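Di-haem cytochrome c peroxidase family protein (Burkholderia thailandensis E264, PDB 6NX0) carries two c-type hemes, reaches a bis-Fe(IV) state and, judging from its family, probably reduces hydrogen peroxide. Local coordinates at residues Pro170-Tyr175 against Ala353-Pro358. Residues are numbered along the deposited sequence; the frame is centred on the assembly and turned at random.
Sequences PRRHFY and AKLRWP
A Schellman motif with Arg-356 as its C-prime residue closes helix 348-354; Leu-355, just before that residue, and Trp-357, just after it, pack against Arg-172 and Phe-174, joining the second cytochrome c family region to strand 173-175 in the first. Phe-174 meets Trp-357 in a T-shaped stack: its CE1-CZ edge points at the indole's six-membered ring, centroids 4.6 Å apart and planes at 68°. Phe-174 CZ sits over the centre of that ring, 3.5 Å from Trp-357 CD2, while Phe-174 CE1 lies toward the five-membered ring, 3.5 Å from Trp-357 CE2. Trp-357 CG stands anti to its carbonyl carbon, and chi2 near zero (-3°) then presents one face of the indole to this edge; NE1 is hydrogen-bonded to Thr-81. Beside the stack, Leu-355 and Arg-172 approach from opposite directions. Leu-355 CD1 rests over one guanidinium face, toward its rim, 3.4 Å from Arg-172 NE, and Leu-355 CD2 lies 3.9 Å from Arg-172 NH2. A bend at chi3 (-70°) turns the guanidinium out of line, and NH1 bonds to the carbonyl of Gly-193, next to heme-binding Arg-194. The join is thus aromatic and van der Waals packing; Arg-172 NH1 and Trp-357 NE1 bond elsewhere.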
ATOM      1  N   PRO A 170      10.818  -0.589   2.935  1.00 12.84           N
ATOM      2  CA  PRO A 170      11.879  -0.860   3.910  1.00 13.90           C
ATOM      3  C   PRO A 170      11.311  -1.116   5.302  1.00 13.82           C
ATOM      4  O   PRO A 170      10.138  -0.880   5.595  1.00 12.23           O
ATOM      5  CB  PRO A 170      12.721   0.408   3.874  1.00 14.49           C
ATOM      6  CG  PRO A 170      11.802   1.477   3.440  1.00 21.64           C
ATOM      7  CD  PRO A 170      10.752   0.836   2.574  1.00 13.53           C
ATOM      8  N   ARG A 171      12.173  -1.652   6.159  1.00 13.98           N
ATOM      9  CA  ARG A 171      11.828  -1.723   7.569  1.00 14.20           C
ATOM     10  C   ARG A 171      11.564  -0.312   8.099  1.00 10.67           C
ATOM     11  O   ARG A 171      12.022   0.688   7.545  1.00 12.72           O
ATOM     12  CB  ARG A 171      12.948  -2.411   8.365  1.00 17.59           C
ATOM     13  CG  ARG A 171      13.029  -3.941   8.166  1.00 17.19           C
ATOM     14  CD  ARG A 171      14.105  -4.631   9.089  1.00 19.58           C
ATOM     15  NE  ARG A 171      14.105  -4.013  10.421  1.00 29.51           N
ATOM     16  CZ  ARG A 171      15.166  -3.488  11.037  1.00 28.16           C
ATOM     17  NH1 ARG A 171      16.384  -3.562  10.504  1.00 26.57           N
ATOM     18  NH2 ARG A 171      15.011  -2.908  12.224  1.00 28.20           N
ATOM     19  N   ARG A 172      10.836  -0.243   9.219  1.00 12.43           N
ATOM     20  CA  ARG A 172      10.547   1.041   9.836  1.00 11.35           C
ATOM     21  C   ARG A 172      11.825   1.733  10.279  1.00 12.59           C
ATOM     22  O   ARG A 172      12.718   1.102  10.841  1.00 15.34           O
ATOM     23  CB  ARG A 172       9.634   0.870  11.062  1.00 13.45           C
ATOM     24  CG  ARG A 172       8.220   0.373  10.802  1.00 13.77           C
ATOM     25  CD  ARG A 172       7.457   0.330  12.131  1.00 14.94           C
ATOM     26  NE  ARG A 172       7.968  -0.726  12.999  1.00 13.58           N
ATOM     27  CZ  ARG A 172       7.350  -1.861  13.298  1.00 16.02           C
ATOM     28  NH1 ARG A 172       6.144  -2.139  12.825  1.00 14.91           N
ATOM     29  NH2 ARG A 172       7.938  -2.728  14.114  1.00 18.25           N
ATOM     30  N   HIS A 173      11.895   3.032  10.017  1.00 12.72           N
ATOM     31  CA  HIS A 173      13.036   3.833  10.448  1.00 13.92           C
ATOM     32  C   HIS A 173      12.669   5.305  10.435  1.00 16.09           C
ATOM     33  O   HIS A 173      11.679   5.726   9.834  1.00 16.02           O
ATOM     34  CB  HIS A 173      14.269   3.572   9.559  1.00 14.04           C
ATOM     35  CG  HIS A 173      14.102   3.982   8.121  1.00 14.67           C
ATOM     36  ND1 HIS A 173      13.422   3.207   7.202  1.00 13.99           N
ATOM     37  CD2 HIS A 173      14.552   5.062   7.444  1.00 13.58           C
ATOM     38  CE1 HIS A 173      13.474   3.792   6.018  1.00 15.95           C
ATOM     39  NE2 HIS A 173      14.154   4.919   6.135  1.00 14.69           N
ATOM     40  N   PHE A 174      13.488   6.097  11.122  1.00 16.35           N
ATOM     41  CA  PHE A 174      13.400   7.541  11.061  1.00 14.01           C
ATOM     42  C   PHE A 174      14.613   8.104  10.334  1.00 13.87           C
ATOM     43  O   PHE A 174      15.692   7.512  10.361  1.00 16.52           O
ATOM     44  CB  PHE A 174      13.343   8.164  12.461  1.00 17.36           C
ATOM     45  CG  PHE A 174      12.012   8.026  13.144  1.00 18.95           C
ATOM     46  CD1 PHE A 174      11.712   6.880  13.849  1.00 17.96           C
ATOM     47  CD2 PHE A 174      11.093   9.050  13.107  1.00 25.01           C
ATOM     48  CE1 PHE A 174      10.485   6.751  14.502  1.00 22.08           C
ATOM     49  CE2 PHE A 174       9.850   8.914  13.758  1.00 18.76           C
ATOM     50  CZ  PHE A 174       9.575   7.771  14.447  1.00 17.04           C
ATOM     51  N   TYR A 175      14.409   9.242   9.684  1.00 15.57           N
ATOM     52  CA  TYR A 175      15.459   9.931   8.943  1.00 15.00           C
ATOM     53  C   TYR A 175      15.117  11.411   8.878  1.00 24.60           C
ATOM     54  O   TYR A 175      13.987  11.767   8.535  1.00 23.40           O
ATOM     55  CB  TYR A 175      15.599   9.350   7.540  1.00 17.82           C
ATOM     56  CG  TYR A 175      16.452  10.189   6.628  1.00 20.53           C
ATOM     57  CD1 TYR A 175      17.822  10.279   6.832  1.00 23.14           C
ATOM     58  CD2 TYR A 175      15.899  10.873   5.558  1.00 25.26           C
ATOM     59  CE1 TYR A 175      18.619  11.049   6.001  1.00 24.13           C
ATOM     60  CE2 TYR A 175      16.681  11.648   4.731  1.00 31.02           C
ATOM     61  CZ  TYR A 175      18.040  11.726   4.949  1.00 33.57           C
ATOM     62  OH  TYR A 175      18.818  12.492   4.109  1.00 40.48           O
ATOM     63  N   ALA A 353       2.050   4.431  19.094  1.00 12.70           N
ATOM     64  CA  ALA A 353       1.835   4.133  20.506  1.00 13.90           C
ATOM     65  C   ALA A 353       2.348   2.740  20.854  1.00 13.56           C
ATOM     66  O   ALA A 353       2.998   2.550  21.894  1.00 17.45           O
ATOM     67  CB  ALA A 353       0.352   4.265  20.832  1.00 17.18           C
ATOM     68  N   LYS A 354       2.092   1.759  19.993  1.00 13.14           N
ATOM     69  CA  LYS A 354       2.592   0.405  20.221  1.00 12.88           C
ATOM     70  C   LYS A 354       4.112   0.357  20.282  1.00 21.52           C
ATOM     71  O   LYS A 354       4.674  -0.495  20.977  1.00 23.63           O
ATOM     72  CB  LYS A 354       2.082  -0.534  19.130  1.00 16.58           C
ATOM     73  CG  LYS A 354       0.593  -0.726  19.082  1.00 19.61           C
ATOM     74  CD  LYS A 354       0.180  -1.508  17.828  1.00 22.55           C
ATOM     75  CE  LYS A 354      -1.334  -1.676  17.714  1.00 31.46           C
ATOM     76  NZ  LYS A 354      -1.715  -2.187  16.356  1.00 31.91           N
ATOM     77  N   LEU A 355       4.794   1.231  19.549  1.00 13.74           N
ATOM     78  CA  LEU A 355       6.247   1.227  19.501  1.00 13.13           C
ATOM     79  C   LEU A 355       6.855   2.225  20.480  1.00 16.21           C
ATOM     80  O   LEU A 355       8.071   2.431  20.474  1.00 17.46           O
ATOM     81  CB  LEU A 355       6.726   1.529  18.068  1.00 15.53           C
ATOM     82  CG  LEU A 355       6.219   0.568  16.988  1.00 16.61           C
ATOM     83  CD1 LEU A 355       6.697   1.014  15.617  1.00 16.86           C
ATOM     84  CD2 LEU A 355       6.644  -0.858  17.252  1.00 22.26           C
ATOM     85  N   ARG A 356       6.023   2.863  21.308  1.00 15.70           N
ATOM     86  CA  ARG A 356       6.453   3.870  22.274  1.00 19.46           C
ATOM     87  C   ARG A 356       7.239   5.008  21.631  1.00 17.05           C
ATOM     88  O   ARG A 356       8.127   5.594  22.245  1.00 18.71           O
ATOM     89  CB  ARG A 356       7.251   3.211  23.406  1.00 17.93           C
ATOM     90  CG  ARG A 356       6.380   2.327  24.281  1.00 25.35           C
ATOM     91  CD  ARG A 356       7.123   1.718  25.481  1.00 31.98           C
ATOM     92  NE  ARG A 356       7.669   2.706  26.420  1.00 29.37           N
ATOM     93  CZ  ARG A 356       7.034   3.180  27.496  1.00 31.28           C
ATOM     94  NH1 ARG A 356       5.799   2.796  27.785  1.00 29.88           N
ATOM     95  NH2 ARG A 356       7.633   4.064  28.289  1.00 30.90           N
ATOM     96  N   TRP A 357       6.894   5.374  20.397  1.00 15.62           N
ATOM     97  CA  TRP A 357       7.445   6.581  19.823  1.00 17.28           C
ATOM     98  C   TRP A 357       6.984   7.786  20.638  1.00 16.05           C
ATOM     99  O   TRP A 357       5.850   7.812  21.118  1.00 15.15           O
ATOM    100  CB  TRP A 357       6.974   6.764  18.387  1.00 13.71           C
ATOM    101  CG  TRP A 357       7.476   5.768  17.409  1.00 15.00           C
ATOM    102  CD1 TRP A 357       8.349   4.746  17.628  1.00 15.90           C
ATOM    103  CD2 TRP A 357       7.141   5.726  16.025  1.00 15.48           C
ATOM    104  NE1 TRP A 357       8.581   4.057  16.455  1.00 16.08           N
ATOM    105  CE2 TRP A 357       7.845   4.650  15.458  1.00 16.47           C
ATOM    106  CE3 TRP A 357       6.313   6.504  15.204  1.00 17.76           C
ATOM    107  CZ2 TRP A 357       7.736   4.321  14.111  1.00 16.48           C
ATOM    108  CZ3 TRP A 357       6.216   6.171  13.865  1.00 15.93           C
ATOM    109  CH2 TRP A 357       6.926   5.097  13.344  1.00 14.50           C
ATOM    110  N   PRO A 358       7.805   8.827  20.742  1.00 18.57           N
ATOM    111  CA  PRO A 358       7.407   9.994  21.539  1.00 19.61           C
ATOM    112  C   PRO A 358       6.200  10.721  20.950  1.00 16.70           C
ATOM    113  O   PRO A 358       6.082  10.891  19.738  1.00 18.79           O
ATOM    114  CB  PRO A 358       8.664  10.877  21.524  1.00 24.97           C
ATOM    115  CG  PRO A 358       9.432  10.445  20.341  1.00 26.16           C
ATOM    116  CD  PRO A 358       9.158   8.976  20.173  1.00 21.73           C
TER